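Local coordinates for glucose dehydrogenase (Serratia sp. FS14, PDB 7CDY), which belongs to the glucose/sorbosone dehydrogenase family of beta-propeller proteins and carries a bound calcium ion, at residues A[261-273]-A[284-298]. Sequence-based numbering, arbitrary orientation. Where two conformers were deposited one is given.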
loop_
_atom_site.group_PDB
_atom_site.type_symbol
_atom_site.label_atom_id
_atom_site.label_comp_id
_atom_site.label_asym_id
_atom_site.label_seq_id
_atom_site.Cartn_x
_atom_site.Cartn_y
_atom_site.Cartn_z
ATOM N N TRP A 261 16.180 -5.067 -4.365
ATOM C CA TRP A 261 16.754 -4.249 -5.427
ATOM C C TRP A 261 17.834 -3.372 -4.815
ATOM O O TRP A 261 17.533 -2.413 -4.096
ATOM C CB TRP A 261 15.681 -3.359 -6.046
ATOM C CG TRP A 261 14.674 -4.030 -6.926
ATOM C CD1 TRP A 261 14.650 -4.025 -8.294
ATOM C CD2 TRP A 261 13.511 -4.758 -6.505
ATOM N NE1 TRP A 261 13.557 -4.715 -8.746
ATOM C CE2 TRP A 261 12.839 -5.173 -7.672
ATOM C CE3 TRP A 261 12.965 -5.095 -5.261
ATOM C CZ2 TRP A 261 11.657 -5.914 -7.628
ATOM C CZ3 TRP A 261 11.793 -5.841 -5.224
ATOM C CH2 TRP A 261 11.153 -6.236 -6.399
ATOM N N ARG A 262 19.096 -3.671 -5.127
ATOM C CA ARG A 262 20.177 -2.843 -4.606
ATOM C C ARG A 262 20.099 -1.409 -5.118
ATOM O O ARG A 262 20.451 -0.472 -4.394
ATOM C CB ARG A 262 21.529 -3.481 -4.919
ATOM C CG ARG A 262 21.777 -4.716 -4.079
ATOM C CD ARG A 262 23.128 -5.345 -4.422
ATOM N NE ARG A 262 23.429 -6.509 -3.594
ATOM C CZ ARG A 262 23.900 -6.429 -2.354
ATOM N NH1 ARG A 262 24.157 -7.539 -1.680
ATOM N NH2 ARG A 262 24.114 -5.244 -1.792
ATOM N N VAL A 263 19.608 -1.205 -6.337
ATOM C CA VAL A 263 19.287 0.126 -6.835
ATOM C C VAL A 263 17.769 0.267 -6.790
ATOM O O VAL A 263 17.049 -0.525 -7.410
ATOM C CB VAL A 263 19.844 0.349 -8.253
ATOM C CG1 VAL A 263 19.539 1.771 -8.731
ATOM C CG2 VAL A 263 21.361 0.075 -8.284
ATOM N N SER A 264 17.283 1.234 -6.021
ATOM C CA SER A 264 15.837 1.328 -5.745
ATOM C C SER A 264 15.029 1.804 -6.941
ATOM O O SER A 264 15.248 2.921 -7.419
ATOM C CB SER A 264 15.574 2.287 -4.603
ATOM O OG SER A 264 16.130 1.820 -3.394
ATOM N N PRO A 265 14.055 1.030 -7.420
ATOM C CA PRO A 265 13.106 1.587 -8.396
ATOM C C PRO A 265 12.095 2.535 -7.776
ATOM O O PRO A 265 11.481 3.320 -8.517
ATOM C CB PRO A 265 12.409 0.343 -8.971
ATOM C CG PRO A 265 13.258 -0.841 -8.540
ATOM C CD PRO A 265 13.840 -0.415 -7.221
ATOM N N GLY A 266 11.907 2.485 -6.449
ATOM C CA GLY A 266 10.850 3.222 -5.788
ATOM C C GLY A 266 9.539 2.461 -5.843
ATOM O O GLY A 266 8.561 2.956 -6.407
ATOM N N LEU A 267 9.497 1.266 -5.247
ATOM C CA LEU A 267 8.346 0.380 -5.398
ATOM C C LEU A 267 7.081 1.003 -4.823
ATOM O O LEU A 267 7.073 1.496 -3.692
ATOM C CB LEU A 267 8.605 -0.938 -4.675
ATOM C CG LEU A 267 9.917 -1.670 -4.951
ATOM C CD1 LEU A 267 9.959 -2.940 -4.119
ATOM C CD2 LEU A 267 10.111 -1.975 -6.437
ATOM N N SER A 268 5.998 0.936 -5.593
ATOM C CA SER A 268 4.724 1.502 -5.164
ATOM C C SER A 268 3.600 0.788 -5.888
ATOM O O SER A 268 3.586 0.742 -7.123
ATOM C CB SER A 268 4.685 2.994 -5.492
ATOM O OG SER A 268 3.553 3.611 -4.912
ATOM N N GLY A 269 2.653 0.245 -5.125
ATOM C CA GLY A 269 1.566 -0.492 -5.747
ATOM C C GLY A 269 1.959 -1.924 -6.052
ATOM O O GLY A 269 3.121 -2.210 -6.369
ATOM N N MET A 270 1.016 -2.853 -5.930
ATOM C CA MET A 270 1.321 -4.234 -6.270
ATOM C C MET A 270 0.029 -4.991 -6.519
ATOM O O MET A 270 -0.955 -4.812 -5.798
ATOM C CB MET A 270 2.192 -4.943 -5.212
ATOM C CG MET A 270 1.449 -5.448 -3.988
ATOM S SD MET A 270 2.491 -6.215 -2.707
ATOM C CE MET A 270 3.108 -7.678 -3.530
ATOM N N ALA A 271 0.051 -5.834 -7.543
ATOM C CA ALA A 271 -1.101 -6.642 -7.927
ATOM C C ALA A 271 -0.633 -7.947 -8.548
ATOM O O ALA A 271 0.237 -7.939 -9.424
ATOM C CB ALA A 271 -1.992 -5.900 -8.929
ATOM N N PHE A 272 -1.222 -9.059 -8.115
ATOM C CA PHE A 272 -1.033 -10.355 -8.753
ATOM C C PHE A 272 -2.017 -10.498 -9.908
ATOM O O PHE A 272 -3.197 -10.153 -9.778
ATOM C CB PHE A 272 -1.312 -11.474 -7.753
ATOM C CG PHE A 272 -0.356 -11.522 -6.588
ATOM C CD1 PHE A 272 0.828 -12.249 -6.667
ATOM C CD2 PHE A 272 -0.661 -10.874 -5.391
ATOM C CE1 PHE A 272 1.691 -12.311 -5.582
ATOM C CE2 PHE A 272 0.203 -10.925 -4.317
ATOM C CZ PHE A 272 1.373 -11.646 -4.407
ATOM N N TYR A 273 -1.544 -11.007 -11.047
ATOM C CA TYR A 273 -2.407 -11.166 -12.216
ATOM C C TYR A 273 -2.966 -12.587 -12.242
ATOM O O TYR A 273 -2.227 -13.550 -12.457
ATOM C CB TYR A 273 -1.697 -10.811 -13.522
ATOM C CG TYR A 273 -2.676 -10.766 -14.674
ATOM C CD1 TYR A 273 -3.369 -9.596 -14.975
ATOM C CD2 TYR A 273 -2.950 -11.908 -15.428
ATOM C CE1 TYR A 273 -4.291 -9.553 -16.015
ATOM C CE2 TYR A 273 -3.874 -11.874 -16.475
ATOM C CZ TYR A 273 -4.539 -10.697 -16.757
ATOM O OH TYR A 273 -5.450 -10.654 -17.792
ATOM N N SER A 284 2.113 -13.760 -12.532
ATOM C CA SER A 284 3.031 -12.638 -12.422
ATOM C C SER A 284 2.550 -11.682 -11.336
ATOM O O SER A 284 1.354 -11.605 -11.033
ATOM C CB SER A 284 3.156 -11.886 -13.752
ATOM O OG SER A 284 3.947 -12.614 -14.680
ATOM N N LEU A 285 3.506 -10.943 -10.772
ATOM C CA LEU A 285 3.261 -9.907 -9.778
ATOM C C LEU A 285 3.735 -8.591 -10.378
ATOM O O LEU A 285 4.888 -8.481 -10.808
ATOM C CB LEU A 285 4.041 -10.222 -8.501
ATOM C CG LEU A 285 4.060 -9.142 -7.424
ATOM C CD1 LEU A 285 2.638 -8.843 -6.979
ATOM C CD2 LEU A 285 4.923 -9.575 -6.243
ATOM N N PHE A 286 2.847 -7.614 -10.439
ATOM C CA PHE A 286 3.161 -6.317 -11.018
ATOM C C PHE A 286 3.348 -5.280 -9.915
ATOM O O PHE A 286 2.557 -5.218 -8.964
ATOM C CB PHE A 286 2.026 -5.882 -11.947
ATOM C CG PHE A 286 1.964 -6.663 -13.222
ATOM C CD1 PHE A 286 1.237 -7.845 -13.308
ATOM C CD2 PHE A 286 2.649 -6.226 -14.337
ATOM C CE1 PHE A 286 1.188 -8.565 -14.492
ATOM C CE2 PHE A 286 2.598 -6.929 -15.528
ATOM C CZ PHE A 286 1.863 -8.106 -15.600
ATOM N N ILE A 287 4.390 -4.454 -10.053
ATOM C CA ILE A 287 4.774 -3.477 -9.038
ATOM C C ILE A 287 5.122 -2.167 -9.728
ATOM O O ILE A 287 5.871 -2.165 -10.707
ATOM C CB ILE A 287 5.985 -3.988 -8.230
ATOM C CG1 ILE A 287 5.609 -5.254 -7.439
ATOM C CG2 ILE A 287 6.537 -2.885 -7.321
ATOM C CD1 ILE A 287 6.812 -5.981 -6.847
ATOM N N GLY A 288 4.607 -1.047 -9.237
ATOM C CA GLY A 288 4.966 0.232 -9.824
ATOM C C GLY A 288 6.340 0.697 -9.371
ATOM O O GLY A 288 6.809 0.365 -8.282
ATOM N N ALA A 289 6.998 1.476 -10.233
ATOM C CA ALA A 289 8.258 2.137 -9.904
ATOM C C ALA A 289 8.058 3.644 -10.013
ATOM O O ALA A 289 7.737 4.158 -11.096
ATOM C CB ALA A 289 9.397 1.666 -10.815
ATOM N N LEU A 290 8.207 4.342 -8.883
ATOM C CA LEU A 290 8.124 5.800 -8.878
ATOM C C LEU A 290 9.388 6.432 -9.452
ATOM O O LEU A 290 9.338 7.142 -10.463
ATOM C CB LEU A 290 7.862 6.313 -7.457
ATOM C CG LEU A 290 6.516 5.939 -6.843
ATOM C CD1 LEU A 290 6.548 6.164 -5.325
ATOM C CD2 LEU A 290 5.388 6.739 -7.459
ATOM N N ALA A 291 10.539 6.170 -8.832
ATOM C CA ALA A 291 11.769 6.838 -9.243
ATOM C C ALA A 291 12.194 6.410 -10.640
ATOM O O ALA A 291 12.660 7.243 -11.431
ATOM C CB ALA A 291 12.878 6.562 -8.229
ATOM N N GLN A 292 12.036 5.130 -10.975
ATOM C CA GLN A 292 12.428 4.643 -12.294
ATOM C C GLN A 292 11.315 4.747 -13.332
ATOM O O GLN A 292 11.541 4.394 -14.495
ATOM C CB GLN A 292 13.009 3.223 -12.215
ATOM C CG GLN A 292 14.435 3.214 -11.678
ATOM C CD GLN A 292 14.983 1.824 -11.444
ATOM O OE1 GLN A 292 14.413 0.834 -11.902
ATOM N NE2 GLN A 292 16.092 1.739 -10.711
ATOM N N LYS A 293 10.136 5.233 -12.952
ATOM C CA LYS A 293 9.071 5.599 -13.894
ATOM C C LYS A 293 8.718 4.435 -14.821
ATOM O O LYS A 293 8.809 4.520 -16.048
ATOM C CB LYS A 293 9.431 6.865 -14.685
ATOM C CG LYS A 293 9.694 8.068 -13.813
ATOM C CD LYS A 293 10.114 9.284 -14.628
ATOM C CE LYS A 293 10.400 10.471 -13.723
ATOM N NZ LYS A 293 10.746 11.687 -14.509
ATOM N N ALA A 294 8.319 3.323 -14.213
ATOM C CA ALA A 294 8.109 2.098 -14.973
ATOM C C ALA A 294 7.189 1.159 -14.207
ATOM O O ALA A 294 6.806 1.414 -13.061
ATOM C CB ALA A 294 9.440 1.411 -15.303
ATOM N N LEU A 295 6.839 0.064 -14.869
ATOM C CA LEU A 295 6.071 -1.018 -14.278
ATOM C C LEU A 295 6.934 -2.270 -14.276
ATOM O O LEU A 295 7.499 -2.636 -15.311
ATOM C CB LEU A 295 4.804 -1.250 -15.095
ATOM C CG LEU A 295 3.872 -2.368 -14.628
ATOM C CD1 LEU A 295 3.267 -2.042 -13.260
ATOM C CD2 LEU A 295 2.773 -2.577 -15.663
ATOM N N ILE A 296 7.059 -2.901 -13.117
ATOM C CA ILE A 296 7.868 -4.098 -12.941
ATOM C C ILE A 296 6.953 -5.309 -12.996
ATOM O O ILE A 296 5.892 -5.319 -12.358
ATOM C CB ILE A 296 8.609 -4.043 -11.595
ATOM C CG1 ILE A 296 9.583 -2.869 -11.577
ATOM C CG2 ILE A 296 9.308 -5.358 -11.312
ATOM C CD1 ILE A 296 10.082 -2.517 -10.182
ATOM N N ARG A 297 7.350 -6.337 -13.746
ATOM C CA ARG A 297 6.629 -7.604 -13.757
ATOM C C ARG A 297 7.554 -8.709 -13.271
ATOM O O ARG A 297 8.587 -8.980 -13.895
ATOM C CB ARG A 297 6.112 -7.943 -15.155
ATOM C CG ARG A 297 5.309 -9.237 -15.171
ATOM C CD ARG A 297 4.704 -9.513 -16.527
ATOM N NE ARG A 297 5.691 -10.014 -17.468
ATOM C CZ ARG A 297 5.862 -11.301 -17.752
ATOM N NH1 ARG A 297 5.116 -12.220 -17.158
ATOM N NH2 ARG A 297 6.785 -11.670 -18.630
ATOM N N LEU A 298 7.188 -9.353 -12.163
ATOM C CA LEU A 298 7.938 -10.483 -11.627
ATOM C C LEU A 298 7.200 -11.770 -11.969
ATOM O O LEU A 298 6.023 -11.923 -11.621
ATOM C CB LEU A 298 8.090 -10.364 -10.112
ATOM C CG LEU A 298 8.758 -9.090 -9.598
ATOM C CD1 LEU A 298 8.883 -9.125 -8.088
ATOM C CD2 LEU A 298 10.128 -8.946 -10.246
HETATM O O HOH W 1 16.632 -1.038 -10.106
HETATM O O HOH W 2 16.974 4.353 -9.453
#
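Strands 267-273 and 284-289 form an antiparallel beta hairpin, the first two strands of a four-stranded propeller blade. At A271 and F286, a hydrogen-bonded pair, F286 N reaches A271 O at 2.8 Å, nearly straight at 176°, while A271 N returns a bond to F286 O. Nearer the start of strand 267-273, S268 N bonds G288 O, whereas G288 N makes only weak bonds, to S268 O and G269 O. Between the S268-G288 and A271-F286 pairs two residues, G269 and M270, face the single I287; G269, at phi 83°, lies where strand 267-273 absorbs the added residue. On one face, L285 CD1 sits over the centre of the F272 ring in a CH-pi contact, 3.8 Å from the centroid; L285 CG, anti to the backbone N (chi1 172°), carries that methyl across to the ring and also to M270 CE. Farther along this face L267 CD2 packs on I287 CG2 and I296 CD1, and lies over one face of the W261 indole, offset toward its rim; the edge of that ring meets L298 CD1 at 4.0 Å. On the other face Y273 CB abuts the F286 ring edge. The loop before the hairpin is tied to the turn 290-293: L290 N donates to G266 O (2.9 Å) and Q292 N to P265 O (3.1 Å). The Q292 amide crosses over P265, its OE1 3.6 Å from P265 CB and bonded to R310; NE2 donates to two waters, one bonded to V263 O and the other to S264 O. K293 and A294 opposite A289 make a G1 bulge, after which strand 294-301 continues the sheet. Strands 205-210 and 216-219 of the preceding sheet cover the M270, L285 and I287 face, while S268 OG bonds R320 O at strand 319-324.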